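Local atomic coordinates of amine Dehydrogenase (Pseudomonas putida, PDB entry 1JMX), a protein that probably carries electrons through two covalently bound c-type hemes, as the alpha subunit of a quinohemoprotein amine dehydrogenase. Residues G14-E19 / Y24-H29; K32-W37 / E237-V242; M39-M44 / T59-L64. One frame throughout, in Å; residues are numbered along the deposited sequence.

Overall arrangement
All three contacts lie on the same side of the chain's centre, and contacts 1 and 3 deal with one heme from its two faces. Contact 1, the farthest out at about 33 Å from the chain centre, mixes buried heme ligation with solvent-exposed residues such as Pro18 and Glu19 and relies on backbone and histidine hydrogen bonds. Contact 3 is fully buried; between its helices the touch is purely apolar, and Arg43 and Met44 serve the heme, at the propionates and the iron. Contact 2, nearest the chain centre, is ionic and joins the heme domain to the beta barrel. Contacts 2 and 3 share helix 34-48, and Leu64 of contact 3 meets both Ile27 of contact 1 and Trp37 of contact 2.

Contact 1. Residues G14-E19 / Y24-H29; sequences GCHIPE and YSRISH. With HEC (heme c), chain F.
Pro18 and Tyr24 face each other as a non-hydrogen-bonded antiparallel pair, their CA atoms 4.5 Å apart, in the small two-stranded hairpin that follows the heme attachment site. One step toward the heme, Ser25 N donates to Ile17 O, while Ile17 N is taken up by the side-chain oxygen Ser25 OG at 3.1 Å. With chi1 at 63°, that hydroxyl sits between the backbone N and the carbonyl carbon of its own residue and can meet the Ile17 amide; the same oxygen also hydrogen-bonds Asp118 of another chain of the assembly. On the sheet face they share, the Pro18 ring lies against Tyr24, with Pro18 CG 3.9 Å from Tyr24 CE1.

The heme side is built round His16. Its NE2 binds the iron at 2.0 Å, and ND1 donates to Ser25 O at 3.0 Å, from above the carbonyl plane; Ile27 N reaches the same oxygen from the opposite face. Ile27 CD1 rests over one face of the imidazole, 4.0 Å from its centroid, a CH-pi contact that together with the ND1 bond restrains rotation of the ring. Arg26 gives a weak bond to heme propionate O1A and a salt bridge to Glu118 of its own chain. At the outer end, His29 NE2 donates to the syn lone pair of Glu19 OE2 at 2.7 Å, the carboxylate turned 81° from the imidazole plane. With Cys12 and Cys15 bound covalently to the porphyrin and His16 to its iron, this is the CXXCH heme-attachment site of a c-type cytochrome, its proximal histidine oriented by a backbone carbonyl.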
loop_
_atom_site.group_PDB
_atom_site.type_symbol
_atom_site.label_atom_id
_atom_site.label_comp_id
_atom_site.label_asym_id
_atom_site.label_seq_id
_atom_site.Cartn_x
_atom_site.Cartn_y
_atom_site.Cartn_z
ATOM N N GLY A 14 -26.113 3.692 20.313
ATOM C CA GLY A 14 -25.807 2.383 20.856
ATOM C C GLY A 14 -24.298 2.264 20.980
ATOM O O GLY A 14 -23.808 1.668 21.931
ATOM N N CYS A 15 -23.572 2.774 19.983
ATOM C CA CYS A 15 -22.106 2.786 19.999
ATOM C C CYS A 15 -21.703 4.249 20.073
ATOM O O CYS A 15 -20.714 4.613 20.705
ATOM C CB CYS A 15 -21.528 2.145 18.746
ATOM S SG CYS A 15 -21.712 0.378 18.693
ATOM N N HIS A 16 -22.498 5.093 19.429
ATOM C CA HIS A 16 -22.255 6.523 19.439
ATOM C C HIS A 16 -23.288 7.158 20.340
ATOM O O HIS A 16 -24.482 6.902 20.221
ATOM C CB HIS A 16 -22.297 7.082 18.028
ATOM C CG HIS A 16 -21.147 6.628 17.194
ATOM N ND1 HIS A 16 -19.905 7.218 17.266
ATOM C CD2 HIS A 16 -21.026 5.597 16.325
ATOM C CE1 HIS A 16 -19.068 6.571 16.478
ATOM N NE2 HIS A 16 -19.722 5.582 15.895
ATOM N N ILE A 17 -22.804 7.961 21.273
ATOM C CA ILE A 17 -23.674 8.589 22.241
ATOM C C ILE A 17 -24.334 9.876 21.765
ATOM O O ILE A 17 -23.695 10.737 21.163
ATOM C CB ILE A 17 -22.951 8.782 23.631
ATOM C CG1 ILE A 17 -22.383 10.189 23.782
ATOM C CG2 ILE A 17 -21.814 7.756 23.812
ATOM C CD1 ILE A 17 -23.139 11.026 24.800
ATOM N N PRO A 18 -25.650 9.991 21.992
ATOM C CA PRO A 18 -26.441 11.161 21.610
ATOM C C PRO A 18 -25.963 12.336 22.454
ATOM O O PRO A 18 -25.768 12.193 23.660
ATOM C CB PRO A 18 -27.859 10.760 22.014
ATOM C CG PRO A 18 -27.832 9.263 21.973
ATOM C CD PRO A 18 -26.505 8.955 22.591
ATOM N N GLU A 19 -25.748 13.482 21.817
ATOM C CA GLU A 19 -25.285 14.667 22.525
ATOM C C GLU A 19 -26.291 15.803 22.441
ATOM O O GLU A 19 -26.055 16.886 22.978
ATOM C CB GLU A 19 -23.942 15.127 21.965
ATOM C CG GLU A 19 -22.825 14.127 22.156
ATOM C CD GLU A 19 -21.552 14.516 21.431
ATOM O OE1 GLU A 19 -20.461 14.175 21.935
ATOM O OE2 GLU A 19 -21.637 15.148 20.355
ATOM N N TYR A 24 -24.109 13.314 17.562
ATOM C CA TYR A 24 -23.598 12.132 18.242
ATOM C C TYR A 24 -22.105 12.237 18.446
ATOM O O TYR A 24 -21.435 13.027 17.792
ATOM C CB TYR A 24 -23.941 10.879 17.430
ATOM C CG TYR A 24 -25.429 10.696 17.275
ATOM C CD1 TYR A 24 -26.169 10.032 18.249
ATOM C CD2 TYR A 24 -26.118 11.286 16.213
ATOM C CE1 TYR A 24 -27.555 9.971 18.181
ATOM C CE2 TYR A 24 -27.498 11.229 16.135
ATOM C CZ TYR A 24 -28.212 10.574 17.126
ATOM O OH TYR A 24 -29.584 10.539 17.080
ATOM N N SER A 25 -21.580 11.456 19.376
ATOM C CA SER A 25 -20.158 11.492 19.644
ATOM C C SER A 25 -19.391 11.040 18.400
ATOM O O SER A 25 -19.854 10.168 17.661
ATOM C CB SER A 25 -19.814 10.606 20.841
ATOM O OG SER A 25 -20.115 9.253 20.569
ATOM N N ARG A 26 -18.243 11.675 18.169
ATOM C CA ARG A 26 -17.370 11.381 17.034
ATOM C C ARG A 26 -17.937 11.905 15.720
ATOM O O ARG A 26 -17.374 12.815 15.120
ATOM C CB ARG A 26 -17.083 9.874 16.955
ATOM C CG ARG A 26 -16.570 9.304 18.278
ATOM C CD ARG A 26 -15.151 9.758 18.569
ATOM N NE ARG A 26 -14.243 8.809 17.943
ATOM C CZ ARG A 26 -13.301 9.113 17.067
ATOM N NH1 ARG A 26 -13.081 10.359 16.695
ATOM N NH2 ARG A 26 -12.658 8.137 16.466
ATOM N N ILE A 27 -19.097 11.378 15.334
ATOM C CA ILE A 27 -19.790 11.735 14.093
ATOM C C ILE A 27 -19.962 13.223 13.824
ATOM O O ILE A 27 -19.674 13.691 12.724
ATOM C CB ILE A 27 -21.172 11.050 14.035
ATOM C CG1 ILE A 27 -20.987 9.535 14.145
ATOM C CG2 ILE A 27 -21.902 11.411 12.741
ATOM C CD1 ILE A 27 -22.275 8.766 14.253
ATOM N N SER A 28 -20.394 13.969 14.833
ATOM C CA SER A 28 -20.627 15.401 14.678
ATOM C C SER A 28 -19.430 16.295 14.976
ATOM O O SER A 28 -19.591 17.498 15.166
ATOM C CB SER A 28 -21.799 15.824 15.565
ATOM O OG SER A 28 -22.907 14.971 15.363
ATOM N N HIS A 29 -18.230 15.729 14.970
ATOM C CA HIS A 29 -17.035 16.501 15.291
ATOM C C HIS A 29 -15.944 16.319 14.241
ATOM O O HIS A 29 -14.756 16.514 14.509
ATOM C CB HIS A 29 -16.526 16.068 16.664
ATOM C CG HIS A 29 -17.617 15.897 17.670
ATOM N ND1 HIS A 29 -18.071 16.929 18.458
ATOM C CD2 HIS A 29 -18.397 14.830 17.963
ATOM C CE1 HIS A 29 -19.087 16.510 19.191
ATOM N NE2 HIS A 29 -19.305 15.239 18.909
HETATM FE FE HEC F . -18.896 4.408 14.447
HETATM C CHA HEC F . -15.796 5.518 15.171
HETATM C CHB HEC F . -19.342 7.005 12.328
HETATM C CHC HEC F . -22.043 3.291 13.737
HETATM C CHD HEC F . -18.456 1.777 16.606
HETATM N NA HEC F . -17.805 5.931 13.875
HETATM C C1A HEC F . -16.532 6.255 14.267
HETATM C C2A HEC F . -16.070 7.472 13.612
HETATM C C3A HEC F . -17.071 7.880 12.816
HETATM C C4A HEC F . -18.146 6.926 12.977
HETATM C CMA HEC F . -17.067 9.108 11.927
HETATM C CAA HEC F . -14.721 8.126 13.804
HETATM C CBA HEC F . -13.793 7.684 12.695
HETATM C CGA HEC F . -12.405 8.285 12.803
HETATM O O1A HEC F . -12.136 9.053 13.741
HETATM O O2A HEC F . -11.570 7.980 11.930
HETATM N NB HEC F . -20.364 5.005 13.289
HETATM C C1B HEC F . -20.392 6.125 12.455
HETATM C C2B HEC F . -21.622 6.283 11.755
HETATM C C3B HEC F . -22.398 5.235 12.164
HETATM C C4B HEC F . -21.615 4.442 13.102
HETATM C CMB HEC F . -21.977 7.415 10.767
HETATM C CAB HEC F . -23.820 5.019 11.686
HETATM C CBB HEC F . -24.054 4.282 10.364
HETATM N NC HEC F . -20.004 2.865 15.042
HETATM C C1C HEC F . -21.297 2.552 14.641
HETATM C C2C HEC F . -21.782 1.357 15.285
HETATM C C3C HEC F . -20.803 0.937 16.092
HETATM C C4C HEC F . -19.681 1.869 15.937
HETATM C CMC HEC F . -23.160 0.729 15.077
HETATM C CAC HEC F . -20.979 -0.144 17.146
HETATM C CBC HEC F . -20.807 -1.616 16.826
HETATM N ND HEC F . -17.434 3.770 15.639
HETATM C C1D HEC F . -17.399 2.669 16.466
HETATM C C2D HEC F . -16.118 2.560 17.176
HETATM C C3D HEC F . -15.391 3.632 16.745
HETATM C C4D HEC F . -16.209 4.353 15.816
HETATM C CMD HEC F . -15.704 1.475 18.177
HETATM C CAD HEC F . -13.973 4.041 17.137
HETATM C CBD HEC F . -12.848 3.367 16.366
HETATM C CGD HEC F . -12.928 3.594 14.875
HETATM O O1D HEC F . -13.271 2.661 14.145
HETATM O O2D HEC F . -12.647 4.710 14.415
#

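Contact 2. Residues K32-W37 / E237-V242; sequences KTPEGW and EWRGNV
A salt-bridge network of Glu35, Arg239 and Glu237 ties the start of helix 34-48, in the cytochrome c-like heme domain, to strand 237-244 of the eight-stranded antiparallel barrel. Arg239 is held between the two acids. It grips Glu35 side-on: NE runs to the syn lone pair of OE2 at 3.1 Å and almost straight, 178° at the hydrogen, while Arg239 NH2 meets Glu35 OE1 at 2.8 Å. The carboxylate is only 24° from the guanidinium plane. The Glu35 chain bends at chi2 (-72°), which brings the acid round from the flank of the helix to the arginine. Pro34, in the first turn of the helix, adds a loose apolar touch, its CG 4.3 Å from Glu237 CB. The turn itself opens on Thr33, an N-cap whose OG1 accepts weakly from Gly36 N. A methionine in place of Arg239 would probably leave Glu35 and Glu237 without the cation that lies between them and weaken the link from helix to barrel. Glu237 has a second mate in Arg79, bound through OE2. Glu237 OE1 takes both ends of the Arg239 fork, NH1 at 2.9 Å and NH2 at 3.0 Å, from the same face of the carboxylate.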
loop_
_atom_site.group_PDB
_atom_site.type_symbol
_atom_site.label_atom_id
_atom_site.label_comp_id
_atom_site.label_asym_id
_atom_site.label_seq_id
_atom_site.Cartn_x
_atom_site.Cartn_y
_atom_site.Cartn_z
ATOM N N LYS A 32 -15.733 15.731 6.354
ATOM C CA LYS A 32 -15.033 14.988 5.307
ATOM C C LYS A 32 -15.730 15.141 3.953
ATOM O O LYS A 32 -16.825 15.711 3.852
ATOM C CB LYS A 32 -15.001 13.486 5.640
ATOM C CG LYS A 32 -14.856 13.112 7.110
ATOM C CD LYS A 32 -15.156 11.630 7.296
ATOM C CE LYS A 32 -15.297 11.244 8.762
ATOM N NZ LYS A 32 -14.016 10.915 9.393
ATOM N N THR A 33 -15.097 14.590 2.923
ATOM C CA THR A 33 -15.643 14.608 1.570
ATOM C C THR A 33 -16.691 13.493 1.508
ATOM O O THR A 33 -16.809 12.701 2.445
ATOM C CB THR A 33 -14.538 14.310 0.511
ATOM O OG1 THR A 33 -14.011 12.992 0.714
ATOM C CG2 THR A 33 -13.411 15.330 0.596
ATOM N N PRO A 34 -17.494 13.441 0.427
ATOM C CA PRO A 34 -18.521 12.401 0.275
ATOM C C PRO A 34 -17.939 10.980 0.354
ATOM O O PRO A 34 -18.519 10.103 0.998
ATOM C CB PRO A 34 -19.093 12.698 -1.107
ATOM C CG PRO A 34 -19.019 14.188 -1.162
ATOM C CD PRO A 34 -17.639 14.469 -0.622
ATOM N N GLU A 35 -16.794 10.754 -0.289
ATOM C CA GLU A 35 -16.172 9.433 -0.238
ATOM C C GLU A 35 -15.521 9.182 1.115
ATOM O O GLU A 35 -15.292 8.041 1.482
ATOM C CB GLU A 35 -15.180 9.171 -1.388
ATOM C CG GLU A 35 -14.553 10.366 -2.066
ATOM C CD GLU A 35 -15.521 11.127 -2.944
ATOM O OE1 GLU A 35 -15.775 12.298 -2.637
ATOM O OE2 GLU A 35 -16.034 10.566 -3.927
ATOM N N GLY A 36 -15.222 10.255 1.842
ATOM C CA GLY A 36 -14.642 10.122 3.165
ATOM C C GLY A 36 -15.718 9.576 4.092
ATOM O O GLY A 36 -15.483 8.639 4.861
ATOM N N TRP A 37 -16.916 10.150 3.998
ATOM C CA TRP A 37 -18.038 9.694 4.809
ATOM C C TRP A 37 -18.383 8.249 4.485
ATOM O O TRP A 37 -18.593 7.452 5.397
ATOM C CB TRP A 37 -19.256 10.611 4.654
ATOM C CG TRP A 37 -19.129 11.854 5.477
ATOM C CD1 TRP A 37 -19.056 13.136 5.024
ATOM C CD2 TRP A 37 -19.000 11.923 6.901
ATOM N NE1 TRP A 37 -18.881 14.001 6.077
ATOM C CE2 TRP A 37 -18.845 13.285 7.241
ATOM C CE3 TRP A 37 -18.997 10.964 7.927
ATOM C CZ2 TRP A 37 -18.688 13.714 8.562
ATOM C CZ3 TRP A 37 -18.838 11.393 9.245
ATOM C CH2 TRP A 37 -18.686 12.758 9.547
ATOM N N GLU A 237 -19.896 19.461 -4.968
ATOM C CA GLU A 237 -19.324 18.137 -5.226
ATOM C C GLU A 237 -20.204 17.243 -6.090
ATOM O O GLU A 237 -21.049 16.493 -5.600
ATOM C CB GLU A 237 -18.953 17.432 -3.920
ATOM C CG GLU A 237 -17.745 18.029 -3.200
ATOM C CD GLU A 237 -16.406 17.739 -3.887
ATOM O OE1 GLU A 237 -16.376 17.226 -5.028
ATOM O OE2 GLU A 237 -15.361 18.029 -3.271
ATOM N N TRP A 238 -19.949 17.312 -7.389
ATOM C CA TRP A 238 -20.677 16.559 -8.394
ATOM C C TRP A 238 -20.151 15.139 -8.567
ATOM O O TRP A 238 -18.973 14.931 -8.853
ATOM C CB TRP A 238 -20.600 17.318 -9.718
ATOM C CG TRP A 238 -21.164 16.606 -10.903
ATOM C CD1 TRP A 238 -20.547 15.647 -11.659
ATOM C CD2 TRP A 238 -22.434 16.848 -11.518
ATOM N NE1 TRP A 238 -21.351 15.285 -12.711
ATOM C CE2 TRP A 238 -22.515 16.006 -12.652
ATOM C CE3 TRP A 238 -23.510 17.697 -11.226
ATOM C CZ2 TRP A 238 -23.635 15.992 -13.498
ATOM C CZ3 TRP A 238 -24.618 17.683 -12.062
ATOM C CH2 TRP A 238 -24.672 16.834 -13.185
ATOM N N ARG A 239 -21.041 14.165 -8.403
ATOM C CA ARG A 239 -20.697 12.760 -8.564
ATOM C C ARG A 239 -21.673 12.155 -9.550
ATOM O O ARG A 239 -22.868 12.116 -9.301
ATOM C CB ARG A 239 -20.779 12.019 -7.226
ATOM C CG ARG A 239 -19.759 12.473 -6.219
ATOM C CD ARG A 239 -18.345 12.204 -6.700
ATOM N NE ARG A 239 -17.369 12.676 -5.728
ATOM C CZ ARG A 239 -17.046 13.951 -5.563
ATOM N NH1 ARG A 239 -17.609 14.885 -6.311
ATOM N NH2 ARG A 239 -16.197 14.300 -4.616
ATOM N N GLY A 240 -21.166 11.663 -10.669
ATOM C CA GLY A 240 -22.055 11.091 -11.652
ATOM C C GLY A 240 -21.589 9.796 -12.262
ATOM O O GLY A 240 -20.452 9.370 -12.075
ATOM N N ASN A 241 -22.512 9.134 -12.949
ATOM C CA ASN A 241 -22.213 7.889 -13.624
ATOM C C ASN A 241 -22.889 7.960 -14.978
ATOM O O ASN A 241 -24.110 8.105 -15.070
ATOM C CB ASN A 241 -22.728 6.683 -12.840
ATOM C CG ASN A 241 -22.245 5.375 -13.431
ATOM O OD1 ASN A 241 -22.878 4.797 -14.330
ATOM N ND2 ASN A 241 -21.089 4.926 -12.967
ATOM N N VAL A 242 -22.083 7.877 -16.026
ATOM C CA VAL A 242 -22.585 7.955 -17.380
ATOM C C VAL A 242 -22.102 6.790 -18.218
ATOM O O VAL A 242 -20.900 6.605 -18.423
ATOM C CB VAL A 242 -22.161 9.276 -18.052
ATOM C CG1 VAL A 242 -22.670 9.328 -19.476
ATOM C CG2 VAL A 242 -22.698 10.462 -17.255
#

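Contact 3. Residues M39-M44 / T59-L64; sequences MSIARM and TLVKYL. With HEC (heme c), chain F.
Propionate oxygen O1D of the heme receives Arg43 NH1 at 2.9 Å, nearly straight at 176°, and the second oxygen of that carboxylate, O2D, takes Arg43 NH2 at 3.1 Å. Both nitrogens belong to helix 34-48, which in this c-type cytochrome fold also supplies the sixth iron ligand. Arg43 NH2 hydrogen-bonds to the second heme as well, so a single guanidinium touches carboxylates of both cofactors, while Phe125 makes a cation-pi contact with it. One residue on, Met44 bends at chi2 (-55°) to bring SD to the iron at 2.5 Å, across the porphyrin from His16.

Segment 59-64 of helix 54-67 runs at 139° to segment 39-44, the axes of these two short segments 10.8 Å apart at their closest. The join depends on Ile41, whose extended branch carries CD1 among Leu60, Val61 and Leu64; it crosses Leu60 at about a right angle. No hydrogen bond spans the two segments. Their apolar side chains also border the porphyrin rim: Leu60 CD1 lies 3.7 Å from heme CBB, and Ile41 CG1 approaches heme methyl CMB. Ile41 CD1 is 4.0 Å from Leu60 CB and equally far from Val61 CG2.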
loop_
_atom_site.group_PDB
_atom_site.type_symbol
_atom_site.label_atom_id
_atom_site.label_comp_id
_atom_site.label_asym_id
_atom_site.label_seq_id
_atom_site.Cartn_x
_atom_site.Cartn_y
_atom_site.Cartn_z
ATOM N N MET A 39 -16.380 5.992 3.428
ATOM C CA MET A 39 -15.287 5.190 3.973
ATOM C C MET A 39 -15.406 4.946 5.471
ATOM O O MET A 39 -15.059 3.876 5.946
ATOM C CB MET A 39 -13.938 5.824 3.649
ATOM C CG MET A 39 -13.399 5.442 2.276
ATOM S SD MET A 39 -11.749 6.096 1.958
ATOM C CE MET A 39 -10.763 5.106 3.108
ATOM N N SER A 40 -15.896 5.938 6.211
ATOM C CA SER A 40 -16.075 5.795 7.657
ATOM C C SER A 40 -17.180 4.795 7.964
ATOM O O SER A 40 -17.024 3.942 8.833
ATOM C CB SER A 40 -16.417 7.135 8.293
ATOM O OG SER A 40 -15.303 7.981 8.257
ATOM N N ILE A 41 -18.291 4.907 7.237
ATOM C CA ILE A 41 -19.426 4.017 7.422
ATOM C C ILE A 41 -19.067 2.588 7.013
ATOM O O ILE A 41 -19.463 1.627 7.675
ATOM C CB ILE A 41 -20.658 4.516 6.652
ATOM C CG1 ILE A 41 -21.076 5.887 7.200
ATOM C CG2 ILE A 41 -21.792 3.508 6.769
ATOM C CD1 ILE A 41 -22.114 6.618 6.369
ATOM N N ALA A 42 -18.296 2.459 5.938
ATOM C CA ALA A 42 -17.848 1.157 5.467
ATOM C C ALA A 42 -16.948 0.517 6.526
ATOM O O ALA A 42 -16.944 -0.700 6.679
ATOM C CB ALA A 42 -17.103 1.295 4.163
ATOM N N ARG A 43 -16.179 1.333 7.245
ATOM C CA ARG A 43 -15.309 0.813 8.299
ATOM C C ARG A 43 -16.168 0.282 9.432
ATOM O O ARG A 43 -15.818 -0.699 10.067
ATOM C CB ARG A 43 -14.358 1.885 8.842
ATOM C CG ARG A 43 -13.247 2.283 7.884
ATOM C CD ARG A 43 -12.010 2.817 8.596
ATOM N NE ARG A 43 -12.261 4.006 9.408
ATOM C CZ ARG A 43 -12.526 3.975 10.708
ATOM N NH1 ARG A 43 -12.589 2.816 11.346
ATOM N NH2 ARG A 43 -12.672 5.101 11.382
ATOM N N MET A 44 -17.296 0.942 9.674
ATOM C CA MET A 44 -18.209 0.526 10.723
ATOM C C MET A 44 -18.760 -0.867 10.439
ATOM O O MET A 44 -18.951 -1.664 11.358
ATOM C CB MET A 44 -19.358 1.521 10.863
ATOM C CG MET A 44 -18.929 2.907 11.239
ATOM S SD MET A 44 -17.937 2.935 12.734
ATOM C CE MET A 44 -16.319 3.567 12.097
ATOM N N THR A 59 -28.047 7.215 1.831
ATOM C CA THR A 59 -28.810 8.275 2.472
ATOM C C THR A 59 -27.966 8.984 3.520
ATOM O O THR A 59 -27.920 10.210 3.550
ATOM C CB THR A 59 -30.101 7.731 3.126
ATOM O OG1 THR A 59 -30.919 7.119 2.122
ATOM C CG2 THR A 59 -30.892 8.864 3.799
ATOM N N LEU A 60 -27.275 8.212 4.356
ATOM C CA LEU A 60 -26.434 8.789 5.402
ATOM C C LEU A 60 -25.256 9.579 4.854
ATOM O O LEU A 60 -24.917 10.630 5.389
ATOM C CB LEU A 60 -25.957 7.717 6.382
ATOM C CG LEU A 60 -27.008 7.345 7.428
ATOM C CD1 LEU A 60 -26.476 6.246 8.324
ATOM C CD2 LEU A 60 -27.380 8.571 8.254
ATOM N N VAL A 61 -24.643 9.081 3.784
ATOM C CA VAL A 61 -23.508 9.766 3.158
ATOM C C VAL A 61 -23.959 11.137 2.657
ATOM O O VAL A 61 -23.306 12.138 2.920
ATOM C CB VAL A 61 -22.920 8.939 1.980
ATOM C CG1 VAL A 61 -21.901 9.768 1.197
ATOM C CG2 VAL A 61 -22.267 7.661 2.508
ATOM N N LYS A 62 -25.103 11.174 1.975
ATOM C CA LYS A 62 -25.656 12.420 1.448
ATOM C C LYS A 62 -25.893 13.391 2.598
ATOM O O LYS A 62 -25.459 14.545 2.552
ATOM C CB LYS A 62 -26.971 12.146 0.707
ATOM C CG LYS A 62 -27.684 13.391 0.163
ATOM C CD LYS A 62 -27.001 13.934 -1.081
ATOM C CE LYS A 62 -27.759 15.105 -1.691
ATOM N NZ LYS A 62 -27.466 16.414 -1.049
ATOM N N TYR A 63 -26.529 12.889 3.652
ATOM C CA TYR A 63 -26.838 13.688 4.830
ATOM C C TYR A 63 -25.587 14.248 5.500
ATOM O O TYR A 63 -25.501 15.440 5.785
ATOM C CB TYR A 63 -27.646 12.856 5.843
ATOM C CG TYR A 63 -27.974 13.609 7.112
ATOM C CD1 TYR A 63 -27.266 13.374 8.296
ATOM C CD2 TYR A 63 -28.959 14.601 7.120
ATOM C CE1 TYR A 63 -27.527 14.115 9.453
ATOM C CE2 TYR A 63 -29.229 15.348 8.274
ATOM C CZ TYR A 63 -28.508 15.103 9.433
ATOM O OH TYR A 63 -28.757 15.862 10.557
ATOM N N LEU A 64 -24.608 13.388 5.732
ATOM C CA LEU A 64 -23.379 13.810 6.393
ATOM C C LEU A 64 -22.466 14.666 5.515
ATOM O O LEU A 64 -21.826 15.586 6.002
ATOM C CB LEU A 64 -22.647 12.587 6.932
ATOM C CG LEU A 64 -23.476 11.838 7.976
ATOM C CD1 LEU A 64 -22.911 10.456 8.209
ATOM C CD2 LEU A 64 -23.530 12.651 9.261
HETATM FE FE HEC F . -18.896 4.408 14.447
HETATM C CHA HEC F . -15.796 5.518 15.171
HETATM C CHB HEC F . -19.342 7.005 12.328
HETATM C CHC HEC F . -22.043 3.291 13.737
HETATM C CHD HEC F . -18.456 1.777 16.606
HETATM N NA HEC F . -17.805 5.931 13.875
HETATM C C1A HEC F . -16.532 6.255 14.267
HETATM C C2A HEC F . -16.070 7.472 13.612
HETATM C C3A HEC F . -17.071 7.880 12.816
HETATM C C4A HEC F . -18.146 6.926 12.977
HETATM C CMA HEC F . -17.067 9.108 11.927
HETATM C CAA HEC F . -14.721 8.126 13.804
HETATM C CBA HEC F . -13.793 7.684 12.695
HETATM C CGA HEC F . -12.405 8.285 12.803
HETATM O O1A HEC F . -12.136 9.053 13.741
HETATM O O2A HEC F . -11.570 7.980 11.930
HETATM N NB HEC F . -20.364 5.005 13.289
HETATM C C1B HEC F . -20.392 6.125 12.455
HETATM C C2B HEC F . -21.622 6.283 11.755
HETATM C C3B HEC F . -22.398 5.235 12.164
HETATM C C4B HEC F . -21.615 4.442 13.102
HETATM C CMB HEC F . -21.977 7.415 10.767
HETATM C CAB HEC F . -23.820 5.019 11.686
HETATM C CBB HEC F . -24.054 4.282 10.364
HETATM N NC HEC F . -20.004 2.865 15.042
HETATM C C1C HEC F . -21.297 2.552 14.641
HETATM C C2C HEC F . -21.782 1.357 15.285
HETATM C C3C HEC F . -20.803 0.937 16.092
HETATM C C4C HEC F . -19.681 1.869 15.937
HETATM C CMC HEC F . -23.160 0.729 15.077
HETATM C CAC HEC F . -20.979 -0.144 17.146
HETATM C CBC HEC F . -20.807 -1.616 16.826
HETATM N ND HEC F . -17.434 3.770 15.639
HETATM C C1D HEC F . -17.399 2.669 16.466
HETATM C C2D HEC F . -16.118 2.560 17.176
HETATM C C3D HEC F . -15.391 3.632 16.745
HETATM C C4D HEC F . -16.209 4.353 15.816
HETATM C CMD HEC F . -15.704 1.475 18.177
HETATM C CAD HEC F . -13.973 4.041 17.137
HETATM C CBD HEC F . -12.848 3.367 16.366
HETATM C CGD HEC F . -12.928 3.594 14.875
HETATM O O1D HEC F . -13.271 2.661 14.145
HETATM O O2D HEC F . -12.647 4.710 14.415
#